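Local coordinates for activator of Hsp90 ATPase homologue 1/2-like C-terminal domain-containing protein (PDB 1XFS) that is of unknown function but belongs to the AHA1 family, related to the C-terminal domain of Hsp90 ATPase activators, at residues Val22-Trp26 with Val80-Leu86. Numbering follows the deposited sequence.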
ATOM      1  N   VAL A  22     -17.873   7.943 -18.238  1.00 13.86           N
ATOM      2  CA  VAL A  22     -16.945   7.702 -17.140  1.00 13.95           C
ATOM      3  C   VAL A  22     -17.600   7.600 -15.769  1.00 14.92           C
ATOM      4  O   VAL A  22     -17.142   6.836 -14.913  1.00 12.81           O
ATOM      5  CB  VAL A  22     -15.843   8.792 -17.089  1.00 14.88           C
ATOM      6  CG1 VAL A  22     -16.444  10.138 -16.672  1.00 12.87           C
ATOM      7  CG2 VAL A  22     -14.739   8.374 -16.133  1.00 16.91           C
ATOM      8  N   ASN A  23     -18.666   8.363 -15.549  1.00 12.98           N
ATOM      9  CA  ASN A  23     -19.347   8.321 -14.258  1.00 15.10           C
ATOM     10  C   ASN A  23     -19.928   6.932 -14.006  1.00 14.54           C
ATOM     11  O   ASN A  23     -19.854   6.415 -12.891  1.00 13.90           O
ATOM     12  CB  ASN A  23     -20.449   9.392 -14.190  1.00 17.30           C
ATOM     13  CG  ASN A  23     -21.574   9.146 -15.176  1.00 22.32           C
ATOM     14  OD1 ASN A  23     -21.352   9.025 -16.379  1.00 23.72           O
ATOM     15  ND2 ASN A  23     -22.798   9.076 -14.665  1.00 25.30           N
ATOM     16  N   LEU A  24     -20.490   6.320 -15.045  1.00 13.26           N
ATOM     17  CA  LEU A  24     -21.065   4.986 -14.905  1.00 14.41           C
ATOM     18  C   LEU A  24     -19.992   3.924 -14.722  1.00 13.01           C
ATOM     19  O   LEU A  24     -20.144   3.018 -13.907  1.00 12.33           O
ATOM     20  CB  LEU A  24     -21.923   4.639 -16.119  1.00 16.45           C
ATOM     21  CG  LEU A  24     -23.217   5.433 -16.268  1.00 21.08           C
ATOM     22  CD1 LEU A  24     -23.961   4.923 -17.494  1.00 21.87           C
ATOM     23  CD2 LEU A  24     -24.079   5.280 -15.019  1.00 22.27           C
ATOM     24  N   VAL A  25     -18.910   4.033 -15.490  1.00 12.11           N
ATOM     25  CA  VAL A  25     -17.817   3.079 -15.389  1.00 10.86           C
ATOM     26  C   VAL A  25     -17.265   3.113 -13.970  1.00 11.25           C
ATOM     27  O   VAL A  25     -16.997   2.066 -13.365  1.00 10.19           O
ATOM     28  CB  VAL A  25     -16.684   3.410 -16.386  1.00 10.92           C
ATOM     29  CG1 VAL A  25     -15.497   2.472 -16.170  1.00 10.53           C
ATOM     30  CG2 VAL A  25     -17.204   3.275 -17.813  1.00 14.47           C
ATOM     31  N   TRP A  26     -17.113   4.315 -13.429  1.00 11.67           N
ATOM     32  CA  TRP A  26     -16.597   4.448 -12.077  1.00  9.99           C
ATOM     33  C   TRP A  26     -17.491   3.725 -11.083  1.00 10.63           C
ATOM     34  O   TRP A  26     -16.996   3.063 -10.181  1.00 10.09           O
ATOM     35  CB  TRP A  26     -16.472   5.920 -11.692  1.00 10.34           C
ATOM     36  CG  TRP A  26     -15.889   6.115 -10.319  1.00 10.28           C
ATOM     37  CD1 TRP A  26     -16.551   6.501  -9.192  1.00 10.52           C
ATOM     38  CD2 TRP A  26     -14.516   5.937  -9.938  1.00  9.96           C
ATOM     39  NE1 TRP A  26     -15.675   6.583  -8.127  1.00 11.89           N
ATOM     40  CE2 TRP A  26     -14.419   6.242  -8.562  1.00 10.87           C
ATOM     41  CE3 TRP A  26     -13.356   5.553 -10.630  1.00  9.27           C
ATOM     42  CZ2 TRP A  26     -13.208   6.177  -7.860  1.00 11.74           C
ATOM     43  CZ3 TRP A  26     -12.144   5.489  -9.927  1.00  9.74           C
ATOM     44  CH2 TRP A  26     -12.086   5.801  -8.559  1.00 10.37           C
ATOM     45  N   VAL A  80      -7.851   6.502  -4.436  1.00  7.37           N
ATOM     46  CA  VAL A  80      -9.213   6.619  -4.927  1.00  8.13           C
ATOM     47  C   VAL A  80      -9.361   8.036  -5.446  1.00  8.75           C
ATOM     48  O   VAL A  80      -9.622   8.967  -4.683  1.00  9.16           O
ATOM     49  CB  VAL A  80     -10.257   6.380  -3.813  1.00  6.95           C
ATOM     50  CG1 VAL A  80     -11.665   6.457  -4.395  1.00  9.66           C
ATOM     51  CG2 VAL A  80     -10.034   5.012  -3.168  1.00  8.03           C
ATOM     52  N   THR A  81      -9.159   8.204  -6.747  1.00  8.63           N
ATOM     53  CA  THR A  81      -9.284   9.513  -7.372  1.00  9.21           C
ATOM     54  C   THR A  81     -10.524   9.387  -8.242  1.00  8.76           C
ATOM     55  O   THR A  81     -10.497   8.793  -9.317  1.00  9.27           O
ATOM     56  CB  THR A  81      -8.005   9.831  -8.179  1.00 10.31           C
ATOM     57  OG1 THR A  81      -6.873   9.769  -7.298  1.00 11.38           O
ATOM     58  CG2 THR A  81      -8.071  11.231  -8.777  1.00 10.82           C
ATOM     59  N   ASP A  82     -11.627   9.931  -7.737  1.00 10.08           N
ATOM     60  CA  ASP A  82     -12.923   9.831  -8.401  1.00 11.43           C
ATOM     61  C   ASP A  82     -12.938   9.956  -9.928  1.00  9.87           C
ATOM     62  O   ASP A  82     -12.437  10.924 -10.500  1.00  8.86           O
ATOM     63  CB  ASP A  82     -13.909  10.823  -7.764  1.00 12.78           C
ATOM     64  CG  ASP A  82     -14.307  10.423  -6.340  1.00 18.75           C
ATOM     65  OD1 ASP A  82     -13.968   9.296  -5.906  1.00 18.91           O
ATOM     66  OD2 ASP A  82     -14.960  11.236  -5.646  1.00 20.12           O
ATOM     67  N   GLU A  83     -13.506   8.928 -10.561  1.00 10.48           N
ATOM     68  CA  GLU A  83     -13.653   8.819 -12.008  1.00 10.60           C
ATOM     69  C   GLU A  83     -12.353   8.994 -12.781  1.00 11.21           C
ATOM     70  O   GLU A  83     -12.356   9.324 -13.961  1.00 11.89           O
ATOM     71  CB  GLU A  83     -14.724   9.811 -12.489  1.00 11.57           C
ATOM     72  CG  GLU A  83     -16.070   9.551 -11.813  1.00 15.29           C
ATOM     73  CD  GLU A  83     -17.171  10.503 -12.232  1.00 16.05           C
ATOM     74  OE1 GLU A  83     -18.226  10.512 -11.563  1.00 18.51           O
ATOM     75  OE2 GLU A  83     -16.993  11.231 -13.230  1.00 15.06           O
ATOM     76  N   LYS A  84     -11.233   8.721 -12.117  1.00  9.26           N
ATOM     77  CA  LYS A  84      -9.935   8.893 -12.746  1.00  8.82           C
ATOM     78  C   LYS A  84      -8.973   7.744 -12.494  1.00  9.05           C
ATOM     79  O   LYS A  84      -8.466   7.134 -13.436  1.00 10.96           O
ATOM     80  CB  LYS A  84      -9.315  10.206 -12.254  1.00 11.06           C
ATOM     81  CG  LYS A  84      -7.868  10.429 -12.664  1.00 14.09           C
ATOM     82  CD  LYS A  84      -7.708  10.495 -14.170  1.00 20.26           C
ATOM     83  CE  LYS A  84      -6.243  10.661 -14.544  1.00 25.43           C
ATOM     84  NZ  LYS A  84      -5.629  11.851 -13.888  1.00 29.04           N
ATOM     85  N   ARG A  85      -8.722   7.445 -11.225  1.00 10.24           N
ATOM     86  CA  ARG A  85      -7.783   6.381 -10.900  1.00  9.69           C
ATOM     87  C   ARG A  85      -8.145   5.601  -9.643  1.00  9.64           C
ATOM     88  O   ARG A  85      -8.480   6.175  -8.612  1.00  9.44           O
ATOM     89  CB  ARG A  85      -6.368   6.963 -10.753  1.00 10.96           C
ATOM     90  CG  ARG A  85      -5.287   5.897 -10.615  1.00 12.78           C
ATOM     91  CD  ARG A  85      -3.902   6.484 -10.383  1.00 16.64           C
ATOM     92  NE  ARG A  85      -3.398   7.239 -11.525  1.00 21.40           N
ATOM     93  CZ  ARG A  85      -3.497   8.558 -11.660  1.00 22.20           C
ATOM     94  NH1 ARG A  85      -4.085   9.286 -10.719  1.00 22.73           N
ATOM     95  NH2 ARG A  85      -3.002   9.156 -12.739  1.00 25.30           N
ATOM     96  N   LEU A  86      -8.083   4.278  -9.751  1.00  8.49           N
ATOM     97  CA  LEU A  86      -8.371   3.398  -8.636  1.00  7.37           C
ATOM     98  C   LEU A  86      -7.201   2.436  -8.510  1.00  5.87           C
ATOM     99  O   LEU A  86      -6.794   1.812  -9.485  1.00  8.58           O
ATOM    100  CB  LEU A  86      -9.654   2.611  -8.890  1.00  9.06           C
ATOM    101  CG  LEU A  86     -10.138   1.741  -7.732  1.00  8.23           C
ATOM    102  CD1 LEU A  86     -10.473   2.619  -6.521  1.00  9.20           C
ATOM    103  CD2 LEU A  86     -11.377   0.975  -8.178  1.00  8.34           C
TER
HETATM  104  O   HOH W   1     -19.519   8.031 -10.671  1.00 15.64           O
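The indole of Trp26 reaches from the helix into the turn 82-84, with the backbone of Asp82 and Glu83 laid over one of its faces. Glu83 N sits above the ring centre, 3.2 Å from Trp26 CD2, while Asp82 CA makes a CH-pi contact, 4.1 Å from the centroid of the six-membered ring and 26° off its normal. CG anti to the backbone N (chi1 -178°) directs the indole toward the turn, one face against its backbone. Apolar contacts meet the rim of the six-membered ring: Val80 CG1 meets Trp26 CZ2 in the ring plane at 3.8 Å, and Leu86 CB approaches Trp26 CZ3 obliquely at 3.9 Å. Replacing the indole by an alanine would probably remove the face over which Asp82 CA and Glu83 N lie and open a gap between Val80, Leu86 and the helix.

The Glu83 side chain crosses that of Val22 at about a right angle. Its CG lies 3.7 Å from Trp26 CB, and the extended chain beyond it carries the carboxylate to Val22 and Asn23. The polar link is indirect: one water donates to both Asn23 O (2.8 Å) and Glu83 OE1 (2.9 Å). Val22 CG2 packs against Glu83 O at 3.4 Å.

Within the turn, Thr81 O accepts from both Lys84 N and Arg85 N, in a classic beta bulge. Helix 22-30 thus docks on the beta hairpin formed by strands 70-81 and 85-89, part of the curved antiparallel sheet of the Bet v 1-like fold.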